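Local coordinates for protein aminoglycoside 3'-phosphotransferase AphA1-IAB (Acinetobacter baumannii, PDB 4GKH) that transfers a phosphate group from a nucleoside triphosphate to the 3'-hydroxyl of kanamycin and related aminoglycosides, making its host resistant to them, at residues 229-234 with 264-269; 225-230 with 252-257; 123-128 with 203-208. One frame throughout, in Å; residues are numbered along the deposited sequence.

All three contacts lie in the helical part of a protein-kinase-like fold. Contacts 1 and 3 are buried, and neither has a hydrogen bond between its segments. Contact 3 is wholly apolar, whereas in contact 1 methyls also lie on a carboxylate and a carbonyl. Contact 2 is only partly buried and adds a hydrogen bond from an arginine to a tyrosine. Contacts 1 and 2 share helix 227-237 and touch where His265 meets Tyr227 and Gln228. Contact 3 uses helix 118-133 and strand 205-208. It reaches contact 1 through Leu125 and Leu233, and contact 2 through Ala126 and Tyr252. Contact 1 meets kanamycin at Asp269, and contact 3 includes Ile206 of the inhibitor pocket.

Contact 1 (229-234 with 264-269); sequences DLAILW and FHLMLD. With KAN (kanamycin a), chain M.
Ala231 and His265 meet through their beta carbons, with CB of Ala231 3.6 Å from CB of His265. With only a methyl at Ala231, the backbones come close here, Ala231 CA being 5.9 Å from Leu266 CA. The axes of the segments 229-234 and 264-269 pass 8.6 Å apart, crossing at -73°. Leu266 spreads its two methyls over Ala231 and Trp234. CD2 lies against the backbone carbonyl of Ala231, 3.5 Å from Ala231 O, while CD1 touches the six-membered ring of Trp234, 3.9 Å from CZ3. The indole comes across the leucine at about a right angle.

On the kanamycin side, CD1 of Ile232 packs on the Asp269 carboxylate, 3.5 Å from its CG and nearly equally far from both oxygens. Ile232 turns CG1 away from its own carbonyl carbon (chi1 -67°), and the extended chain carries CD1 across to that group. These are helices 227-237 and 259-269 of the kinase-like fold, and here they border the kanamycin site. Asp269 binds the antibiotic through its backbone: kanamycin N2 donates to Asp269 O at 2.7 Å. Ile232 also lies close to Asp199, the probable proton acceptor.

Farther out, CD2 of Phe264 sits over the centre of one face of the His265 imidazole, while ND1 of His265 bonds to Lys261 O. Asp229 holds the backbone N of His197 and Gly198, just before Asp199.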
loop_
_atom_site.group_PDB
_atom_site.type_symbol
_atom_site.label_atom_id
_atom_site.label_comp_id
_atom_site.label_asym_id
_atom_site.label_seq_id
_atom_site.Cartn_x
_atom_site.Cartn_y
_atom_site.Cartn_z
ATOM N N ASP A 229 -0.714 3.848 -8.395
ATOM C CA ASP A 229 0.145 2.715 -8.058
ATOM C C ASP A 229 1.494 2.837 -8.743
ATOM O O ASP A 229 2.532 2.552 -8.144
ATOM C CB ASP A 229 -0.536 1.382 -8.431
ATOM C CG ASP A 229 -1.748 1.061 -7.515
ATOM O OD1 ASP A 229 -1.785 1.568 -6.360
ATOM O OD2 ASP A 229 -2.645 0.303 -7.961
ATOM N N LEU A 230 1.473 3.255 -10.002
ATOM C CA LEU A 230 2.704 3.396 -10.754
ATOM C C LEU A 230 3.638 4.402 -10.078
ATOM O O LEU A 230 4.842 4.166 -10.010
ATOM C CB LEU A 230 2.416 3.821 -12.188
ATOM C CG LEU A 230 1.788 2.781 -13.116
ATOM C CD1 LEU A 230 1.187 3.490 -14.319
ATOM C CD2 LEU A 230 2.836 1.739 -13.551
ATOM N N ALA A 231 3.087 5.500 -9.558
ATOM C CA ALA A 231 3.933 6.574 -9.013
ATOM C C ALA A 231 4.686 6.121 -7.777
ATOM O O ALA A 231 5.888 6.378 -7.619
ATOM C CB ALA A 231 3.098 7.824 -8.684
ATOM N N ILE A 232 3.971 5.452 -6.884
ATOM C CA ILE A 232 4.558 5.056 -5.621
ATOM C C ILE A 232 5.645 4.010 -5.818
ATOM O O ILE A 232 6.695 4.081 -5.185
ATOM C CB ILE A 232 3.468 4.592 -4.632
ATOM C CG1 ILE A 232 2.592 5.799 -4.263
ATOM C CG2 ILE A 232 4.088 3.950 -3.394
ATOM C CD1 ILE A 232 1.574 5.530 -3.140
ATOM N N LEU A 233 5.409 3.050 -6.711
ATOM C CA LEU A 233 6.422 2.027 -6.951
ATOM C C LEU A 233 7.627 2.649 -7.659
ATOM O O LEU A 233 8.785 2.326 -7.363
ATOM C CB LEU A 233 5.837 0.872 -7.781
ATOM C CG LEU A 233 6.816 -0.283 -8.040
ATOM C CD1 LEU A 233 7.377 -0.809 -6.721
ATOM C CD2 LEU A 233 6.132 -1.413 -8.818
ATOM N N TRP A 234 7.353 3.526 -8.624
ATOM C CA TRP A 234 8.414 4.221 -9.363
ATOM C C TRP A 234 9.302 5.027 -8.398
ATOM O O TRP A 234 10.537 5.078 -8.528
ATOM C CB TRP A 234 7.785 5.137 -10.430
ATOM C CG TRP A 234 8.755 5.881 -11.287
ATOM C CD1 TRP A 234 9.305 5.457 -12.466
ATOM C CD2 TRP A 234 9.265 7.199 -11.060
ATOM N NE1 TRP A 234 10.145 6.419 -12.969
ATOM C CE2 TRP A 234 10.141 7.498 -12.125
ATOM C CE3 TRP A 234 9.087 8.145 -10.050
ATOM C CZ2 TRP A 234 10.828 8.711 -12.216
ATOM C CZ3 TRP A 234 9.778 9.358 -10.139
ATOM C CH2 TRP A 234 10.631 9.626 -11.214
ATOM N N PHE A 264 1.855 14.499 -10.010
ATOM C CA PHE A 264 0.678 14.658 -9.172
ATOM C C PHE A 264 0.566 13.587 -8.085
ATOM O O PHE A 264 0.347 13.904 -6.916
ATOM C CB PHE A 264 -0.633 14.745 -9.967
ATOM C CG PHE A 264 -1.847 14.759 -9.076
ATOM C CD1 PHE A 264 -2.268 15.943 -8.489
ATOM C CD2 PHE A 264 -2.516 13.573 -8.769
ATOM C CE1 PHE A 264 -3.376 15.963 -7.646
ATOM C CE2 PHE A 264 -3.612 13.585 -7.910
ATOM C CZ PHE A 264 -4.038 14.786 -7.352
ATOM N N HIS A 265 0.713 12.322 -8.454
ATOM C CA HIS A 265 0.513 11.255 -7.491
ATOM C C HIS A 265 1.626 11.148 -6.457
ATOM O O HIS A 265 1.376 10.773 -5.308
ATOM C CB HIS A 265 0.247 9.913 -8.196
ATOM C CG HIS A 265 -1.104 9.843 -8.839
ATOM N ND1 HIS A 265 -1.330 10.235 -10.144
ATOM C CD2 HIS A 265 -2.313 9.494 -8.336
ATOM C CE1 HIS A 265 -2.614 10.095 -10.426
ATOM N NE2 HIS A 265 -3.233 9.647 -9.346
ATOM N N LEU A 266 2.845 11.497 -6.861
ATOM C CA LEU A 266 3.969 11.594 -5.926
ATOM C C LEU A 266 3.688 12.682 -4.893
ATOM O O LEU A 266 3.912 12.508 -3.695
ATOM C CB LEU A 266 5.244 11.949 -6.682
ATOM C CG LEU A 266 5.796 10.828 -7.563
ATOM C CD1 LEU A 266 6.943 11.338 -8.422
ATOM C CD2 LEU A 266 6.242 9.693 -6.676
HETATM N N MSE A 267 3.207 13.818 -5.367
HETATM C CA MSE A 267 2.924 14.911 -4.455
HETATM C C MSE A 267 1.765 14.545 -3.522
HETATM O O MSE A 267 1.795 14.841 -2.328
HETATM C CB MSE A 267 2.660 16.199 -5.233
HETATM C CG MSE A 267 3.899 16.734 -5.956
HETATM SE SE MSE A 267 3.558 18.404 -6.839
HETATM C CE MSE A 267 3.898 19.571 -5.339
ATOM N N LEU A 268 0.764 13.854 -4.046
ATOM C CA LEU A 268 -0.381 13.484 -3.204
ATOM C C LEU A 268 0.044 12.546 -2.085
ATOM O O LEU A 268 -0.430 12.654 -0.950
ATOM C CB LEU A 268 -1.495 12.857 -4.044
ATOM C CG LEU A 268 -2.809 12.470 -3.351
ATOM C CD1 LEU A 268 -3.508 13.701 -2.785
ATOM C CD2 LEU A 268 -3.712 11.760 -4.349
ATOM N N ASP A 269 0.974 11.650 -2.384
ATOM C CA ASP A 269 1.412 10.688 -1.373
ATOM C C ASP A 269 2.201 11.335 -0.234
ATOM O O ASP A 269 2.331 10.731 0.836
ATOM C CB ASP A 269 2.187 9.505 -1.993
ATOM C CG ASP A 269 2.197 8.266 -1.091
ATOM O OD1 ASP A 269 1.130 7.883 -0.579
ATOM O OD2 ASP A 269 3.271 7.655 -0.894
HETATM C C1 KAN M . 5.494 5.942 4.051
HETATM C C2 KAN M . 4.987 4.524 3.917
HETATM C C3 KAN M . 3.473 4.443 3.899
HETATM C C4 KAN M . 2.949 5.050 5.201
HETATM C C5 KAN M . 3.407 6.494 5.271
HETATM C C6 KAN M . 2.870 7.011 6.605
HETATM C C7 KAN M . 7.058 9.685 0.661
HETATM C C8 KAN M . 7.914 8.722 1.444
HETATM C C9 KAN M . 7.056 7.474 1.756
HETATM C C10 KAN M . 5.833 7.843 2.624
HETATM C C11 KAN M . 4.973 8.812 1.775
HETATM C C12 KAN M . 5.796 10.054 1.458
HETATM C C13 KAN M . 10.258 7.995 1.288
HETATM C C14 KAN M . 11.380 8.554 0.410
HETATM C C15 KAN M . 11.438 7.965 -0.981
HETATM C C16 KAN M . 11.623 6.468 -0.858
HETATM C C17 KAN M . 10.426 5.938 -0.077
HETATM C C18 KAN M . 10.367 4.395 -0.028
HETATM N N1 KAN M . 3.251 8.416 6.778
HETATM N N2 KAN M . 3.788 9.202 2.560
HETATM N N3 KAN M . 7.913 10.870 0.422
HETATM N N4 KAN M . 12.582 8.521 -1.716
HETATM O O5 KAN M . 4.858 6.525 5.244
HETATM O O6 KAN M . 5.518 3.962 2.703
HETATM O O7 KAN M . 3.107 3.059 3.804
HETATM O O8 KAN M . 1.515 5.032 5.217
HETATM O O9 KAN M . 5.036 6.675 2.910
HETATM O O10 KAN M . 7.866 6.418 2.333
HETATM O O11 KAN M . 9.077 8.446 0.626
HETATM O O12 KAN M . 10.372 6.550 1.249
HETATM O O13 KAN M . 11.206 9.976 0.407
HETATM O O14 KAN M . 11.628 5.912 -2.167
HETATM O O15 KAN M . 9.106 3.983 0.570
#

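Contact 2 (225-230 with 252-257); sequences DRYQDL and YGIDNP
The start of helix 227-237 faces the end of helix 242-252 and the loop that follows, with CA of Tyr227 9.4 Å from CA of Pro257 and CA of Leu230 9.0 Å from CA of Tyr252. NH1 of Arg226 donates to Tyr252 OH at 2.8 Å and 157°, with the hydroxyl close to the guanidinium plane. The arginine chain bends at chi3 (79°), which turns NH1 to the tyrosine while NE makes a salt bridge with Asp192. Tyr252 OH has a second partner in His133 ND1.

Leu230 CD2 stands over the centre of the Tyr252 ring, 3.9 Å from the centroid, in a CH-pi contact. The other methyl, CD1, meets Ile254 CD1 tip to tip. It also stands over the centre of one face of the Tyr227 ring, 4.0 Å above its plane, which places Leu230 between the two tyrosine rings. Ile254 CD1 approaches the phenol end of Tyr227, which comes from the opposite direction. Tyr227 OH lies 3.6 Å from Pro257 CA and is hydrogen-bonded to Asp258 N.

The contact joins the capped start of helix 227-237 to the capped end of helix 242-252. OD1 of Asp225 accepts from Tyr227 N at 2.8 Å. Gly253, with positive phi, is the C-prime residue of a Schellman motif.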
loop_
_atom_site.group_PDB
_atom_site.type_symbol
_atom_site.label_atom_id
_atom_site.label_comp_id
_atom_site.label_asym_id
_atom_site.label_seq_id
_atom_site.Cartn_x
_atom_site.Cartn_y
_atom_site.Cartn_z
ATOM N N ASP A 225 -6.871 6.606 -10.519
ATOM C CA ASP A 225 -6.073 6.614 -11.754
ATOM C C ASP A 225 -4.958 5.568 -11.621
ATOM O O ASP A 225 -4.431 5.377 -10.529
ATOM C CB ASP A 225 -5.477 8.009 -12.002
ATOM C CG ASP A 225 -4.759 8.102 -13.332
ATOM O OD1 ASP A 225 -3.557 7.759 -13.381
ATOM O OD2 ASP A 225 -5.398 8.503 -14.326
ATOM N N ARG A 226 -4.580 4.905 -12.720
ATOM C CA ARG A 226 -3.533 3.871 -12.631
ATOM C C ARG A 226 -2.192 4.417 -12.109
ATOM O O ARG A 226 -1.399 3.681 -11.528
ATOM C CB ARG A 226 -3.355 3.121 -13.965
ATOM C CG ARG A 226 -2.855 3.955 -15.128
ATOM C CD ARG A 226 -2.743 3.129 -16.430
ATOM N NE ARG A 226 -4.027 2.936 -17.100
ATOM C CZ ARG A 226 -4.605 1.754 -17.318
ATOM N NH1 ARG A 226 -4.026 0.630 -16.930
ATOM N NH2 ARG A 226 -5.778 1.693 -17.934
ATOM N N TYR A 227 -1.944 5.712 -12.285
ATOM C CA TYR A 227 -0.693 6.303 -11.788
ATOM C C TYR A 227 -0.605 6.398 -10.253
ATOM O O TYR A 227 0.462 6.674 -9.702
ATOM C CB TYR A 227 -0.425 7.665 -12.446
ATOM C CG TYR A 227 0.200 7.555 -13.822
ATOM C CD1 TYR A 227 -0.549 7.133 -14.919
ATOM C CD2 TYR A 227 1.539 7.887 -14.028
ATOM C CE1 TYR A 227 0.019 7.020 -16.182
ATOM C CE2 TYR A 227 2.115 7.784 -15.287
ATOM C CZ TYR A 227 1.349 7.355 -16.361
ATOM O OH TYR A 227 1.926 7.265 -17.613
ATOM N N GLN A 228 -1.713 6.166 -9.553
ATOM C CA GLN A 228 -1.640 6.072 -8.095
ATOM C C GLN A 228 -0.680 4.964 -7.678
ATOM O O GLN A 228 0.081 5.112 -6.725
ATOM C CB GLN A 228 -3.019 5.786 -7.480
ATOM C CG GLN A 228 -2.947 5.420 -5.980
ATOM C CD GLN A 228 -2.376 6.551 -5.128
ATOM O OE1 GLN A 228 -2.435 7.719 -5.513
ATOM N NE2 GLN A 228 -1.816 6.206 -3.961
ATOM N N ASP A 229 -0.714 3.848 -8.395
ATOM C CA ASP A 229 0.145 2.715 -8.058
ATOM C C ASP A 229 1.494 2.837 -8.743
ATOM O O ASP A 229 2.532 2.552 -8.144
ATOM C CB ASP A 229 -0.536 1.382 -8.431
ATOM C CG ASP A 229 -1.748 1.061 -7.515
ATOM O OD1 ASP A 229 -1.785 1.568 -6.360
ATOM O OD2 ASP A 229 -2.645 0.303 -7.961
ATOM N N LEU A 230 1.473 3.255 -10.002
ATOM C CA LEU A 230 2.704 3.396 -10.754
ATOM C C LEU A 230 3.638 4.402 -10.078
ATOM O O LEU A 230 4.842 4.166 -10.010
ATOM C CB LEU A 230 2.416 3.821 -12.188
ATOM C CG LEU A 230 1.788 2.781 -13.116
ATOM C CD1 LEU A 230 1.187 3.490 -14.319
ATOM C CD2 LEU A 230 2.836 1.739 -13.551
ATOM N N TYR A 252 5.177 -2.734 -17.807
ATOM C CA TYR A 252 3.757 -2.520 -17.488
ATOM C C TYR A 252 2.972 -2.259 -18.780
ATOM O O TYR A 252 1.791 -2.589 -18.887
ATOM C CB TYR A 252 3.609 -1.339 -16.523
ATOM C CG TYR A 252 2.179 -0.981 -16.207
ATOM C CD1 TYR A 252 1.486 -1.631 -15.194
ATOM C CD2 TYR A 252 1.526 0.016 -16.916
ATOM C CE1 TYR A 252 0.177 -1.288 -14.886
ATOM C CE2 TYR A 252 0.224 0.359 -16.626
ATOM C CZ TYR A 252 -0.443 -0.294 -15.612
ATOM O OH TYR A 252 -1.736 0.061 -15.336
ATOM N N GLY A 253 3.641 -1.649 -19.755
ATOM C CA GLY A 253 3.061 -1.430 -21.071
ATOM C C GLY A 253 2.952 0.032 -21.463
ATOM O O GLY A 253 2.251 0.376 -22.418
ATOM N N ILE A 254 3.648 0.897 -20.733
ATOM C CA ILE A 254 3.638 2.331 -21.023
ATOM C C ILE A 254 4.990 2.805 -21.539
ATOM O O ILE A 254 5.982 2.764 -20.819
ATOM C CB ILE A 254 3.285 3.150 -19.774
ATOM C CG1 ILE A 254 1.818 2.938 -19.402
ATOM C CG2 ILE A 254 3.542 4.628 -20.025
ATOM C CD1 ILE A 254 1.412 3.580 -18.068
ATOM N N ASP A 255 5.024 3.257 -22.787
ATOM C CA ASP A 255 6.270 3.711 -23.401
ATOM C C ASP A 255 6.569 5.190 -23.188
ATOM O O ASP A 255 7.728 5.593 -23.211
ATOM C CB ASP A 255 6.282 3.400 -24.891
ATOM C CG ASP A 255 6.554 1.946 -25.168
ATOM O OD1 ASP A 255 7.310 1.324 -24.389
ATOM O OD2 ASP A 255 6.006 1.430 -26.160
ATOM N N ASN A 256 5.535 6.001 -23.007
ATOM C CA ASN A 256 5.751 7.417 -22.717
ATOM C C ASN A 256 5.036 7.825 -21.440
ATOM O O ASN A 256 3.889 8.269 -21.487
ATOM C CB ASN A 256 5.321 8.299 -23.888
ATOM C CG ASN A 256 6.248 8.165 -25.088
ATOM O OD1 ASN A 256 7.294 8.815 -25.161
ATOM N ND2 ASN A 256 5.867 7.317 -26.036
ATOM N N PRO A 257 5.707 7.644 -20.293
ATOM C CA PRO A 257 5.124 7.991 -18.990
ATOM C C PRO A 257 4.570 9.417 -18.989
ATOM O O PRO A 257 5.167 10.310 -19.585
ATOM C CB PRO A 257 6.311 7.862 -18.032
ATOM C CG PRO A 257 7.218 6.846 -18.692
ATOM C CD PRO A 257 7.080 7.114 -20.169
#

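Contact 3 (123-128 with 203-208); sequences DALAVF and DNLIFD
Leu205 packs on Leu125 and Phe128 of helix 118-133. It begins strand 205-208, the middle strand of a small three-stranded antiparallel sheet in the kinase-like fold. The helix segment and the strand run at 125° to each other, with short-segment axes 10.9 Å apart, and side chains bridge the distance. Just before the strand, Asn204 ND2 bonds the backbone O of Asp199, the probable proton acceptor.

Leu205 points to the helix and divides its contacts between two residues. Its CG and CB touch CD2 of Leu125, with CG 3.6 Å from that methyl. Its CD1 reaches the Phe128 ring, 3.7 Å from CE1. The Phe128 side chain leaves its backbone N on the far side (chi1 -168°), which holds the ring out toward the strand.

Ile206 comes next and belongs to the pocket of the bound pyrazolopyrimidine inhibitor. Its side chain does not reach the helix segment, as expected of the alternation along a strand. Phe207 returns to the helix, and its ring comes nearer than its beta carbon does. Leu125 CD2 approaches the edge of this ring, 4.3 Å from Phe207 CE1, and Ala124 CB lies 4.1 Å from Phe207 CZ.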
loop_
_atom_site.group_PDB
_atom_site.type_symbol
_atom_site.label_atom_id
_atom_site.label_comp_id
_atom_site.label_asym_id
_atom_site.label_seq_id
_atom_site.Cartn_x
_atom_site.Cartn_y
_atom_site.Cartn_z
ATOM N N ASP A 123 10.168 -6.985 -13.275
ATOM C CA ASP A 123 9.311 -7.675 -14.243
ATOM C C ASP A 123 8.133 -8.339 -13.537
ATOM O O ASP A 123 7.004 -8.269 -14.008
ATOM C CB ASP A 123 10.084 -8.750 -15.013
ATOM C CG ASP A 123 11.100 -8.170 -15.974
ATOM O OD1 ASP A 123 11.137 -6.930 -16.138
ATOM O OD2 ASP A 123 11.859 -8.961 -16.568
ATOM N N ALA A 124 8.408 -8.997 -12.415
ATOM C CA ALA A 124 7.346 -9.642 -11.648
ATOM C C ALA A 124 6.379 -8.613 -11.084
ATOM O O ALA A 124 5.174 -8.841 -11.055
ATOM C CB ALA A 124 7.915 -10.500 -10.528
ATOM N N LEU A 125 6.908 -7.480 -10.632
ATOM C CA LEU A 125 6.059 -6.423 -10.064
ATOM C C LEU A 125 5.116 -5.848 -11.117
ATOM O O LEU A 125 3.942 -5.595 -10.833
ATOM C CB LEU A 125 6.919 -5.309 -9.476
ATOM C CG LEU A 125 7.632 -5.570 -8.137
ATOM C CD1 LEU A 125 8.698 -4.491 -7.865
ATOM C CD2 LEU A 125 6.642 -5.669 -6.960
ATOM N N ALA A 126 5.628 -5.646 -12.333
ATOM C CA ALA A 126 4.803 -5.127 -13.433
ATOM C C ALA A 126 3.674 -6.092 -13.776
ATOM O O ALA A 126 2.520 -5.676 -13.966
ATOM C CB ALA A 126 5.663 -4.843 -14.684
ATOM N N VAL A 127 4.001 -7.379 -13.835
ATOM C CA VAL A 127 3.001 -8.397 -14.168
ATOM C C VAL A 127 1.875 -8.395 -13.138
ATOM O O VAL A 127 0.681 -8.474 -13.474
ATOM C CB VAL A 127 3.623 -9.817 -14.222
ATOM C CG1 VAL A 127 2.523 -10.881 -14.275
ATOM C CG2 VAL A 127 4.578 -9.956 -15.411
ATOM N N PHE A 128 2.271 -8.282 -11.875
ATOM C CA PHE A 128 1.336 -8.296 -10.758
ATOM C C PHE A 128 0.445 -7.058 -10.790
ATOM O O PHE A 128 -0.759 -7.141 -10.541
ATOM C CB PHE A 128 2.126 -8.360 -9.443
ATOM C CG PHE A 128 1.289 -8.661 -8.223
ATOM C CD1 PHE A 128 0.701 -7.637 -7.490
ATOM C CD2 PHE A 128 1.124 -9.966 -7.785
ATOM C CE1 PHE A 128 -0.068 -7.913 -6.352
ATOM C CE2 PHE A 128 0.366 -10.246 -6.649
ATOM C CZ PHE A 128 -0.216 -9.207 -5.926
ATOM N N ASP A 203 7.530 -2.227 0.122
ATOM C CA ASP A 203 7.319 -2.853 1.425
ATOM C C ASP A 203 6.028 -3.678 1.451
ATOM O O ASP A 203 5.811 -4.460 2.376
ATOM C CB ASP A 203 7.235 -1.803 2.536
ATOM C CG ASP A 203 8.458 -0.932 2.603
ATOM O OD1 ASP A 203 9.575 -1.454 2.391
ATOM O OD2 ASP A 203 8.295 0.279 2.864
ATOM N N ASN A 204 5.172 -3.507 0.451
ATOM C CA ASN A 204 3.828 -4.115 0.520
ATOM C C ASN A 204 3.575 -5.247 -0.463
ATOM O O ASN A 204 2.434 -5.692 -0.627
ATOM C CB ASN A 204 2.755 -3.048 0.344
ATOM C CG ASN A 204 2.618 -2.174 1.563
ATOM O OD1 ASN A 204 2.939 -2.602 2.675
ATOM N ND2 ASN A 204 2.131 -0.950 1.370
ATOM N N LEU A 205 4.641 -5.694 -1.120
ATOM C CA LEU A 205 4.576 -6.804 -2.066
ATOM C C LEU A 205 5.489 -7.882 -1.528
ATOM O O LEU A 205 6.647 -7.602 -1.192
ATOM C CB LEU A 205 5.054 -6.362 -3.445
ATOM C CG LEU A 205 4.108 -5.632 -4.404
ATOM C CD1 LEU A 205 2.831 -6.440 -4.630
ATOM C CD2 LEU A 205 3.799 -4.231 -3.928
ATOM N N ILE A 206 4.993 -9.118 -1.448
ATOM C CA ILE A 206 5.744 -10.166 -0.756
ATOM C C ILE A 206 6.268 -11.249 -1.694
ATOM O O ILE A 206 5.505 -11.832 -2.455
ATOM C CB ILE A 206 4.885 -10.828 0.350
ATOM C CG1 ILE A 206 4.291 -9.752 1.256
ATOM C CG2 ILE A 206 5.717 -11.814 1.165
ATOM C CD1 ILE A 206 5.340 -8.939 1.988
ATOM N N PHE A 207 7.571 -11.494 -1.621
ATOM C CA PHE A 207 8.245 -12.495 -2.435
ATOM C C PHE A 207 8.589 -13.697 -1.583
ATOM O O PHE A 207 9.020 -13.557 -0.431
ATOM C CB PHE A 207 9.538 -11.928 -3.025
ATOM C CG PHE A 207 9.341 -11.138 -4.294
ATOM C CD1 PHE A 207 8.881 -9.826 -4.250
ATOM C CD2 PHE A 207 9.647 -11.697 -5.521
ATOM C CE1 PHE A 207 8.715 -9.100 -5.416
ATOM C CE2 PHE A 207 9.488 -10.987 -6.684
ATOM C CZ PHE A 207 9.019 -9.684 -6.637
ATOM N N ASP A 208 8.419 -14.882 -2.163
ATOM C CA ASP A 208 8.717 -16.127 -1.469
ATOM C C ASP A 208 9.258 -17.140 -2.469
ATOM O O ASP A 208 8.609 -17.424 -3.475
ATOM C CB ASP A 208 7.450 -16.673 -0.812
ATOM C CG ASP A 208 7.708 -17.926 0.011
ATOM O OD1 ASP A 208 8.454 -17.847 1.010
ATOM O OD2 ASP A 208 7.151 -18.984 -0.338
#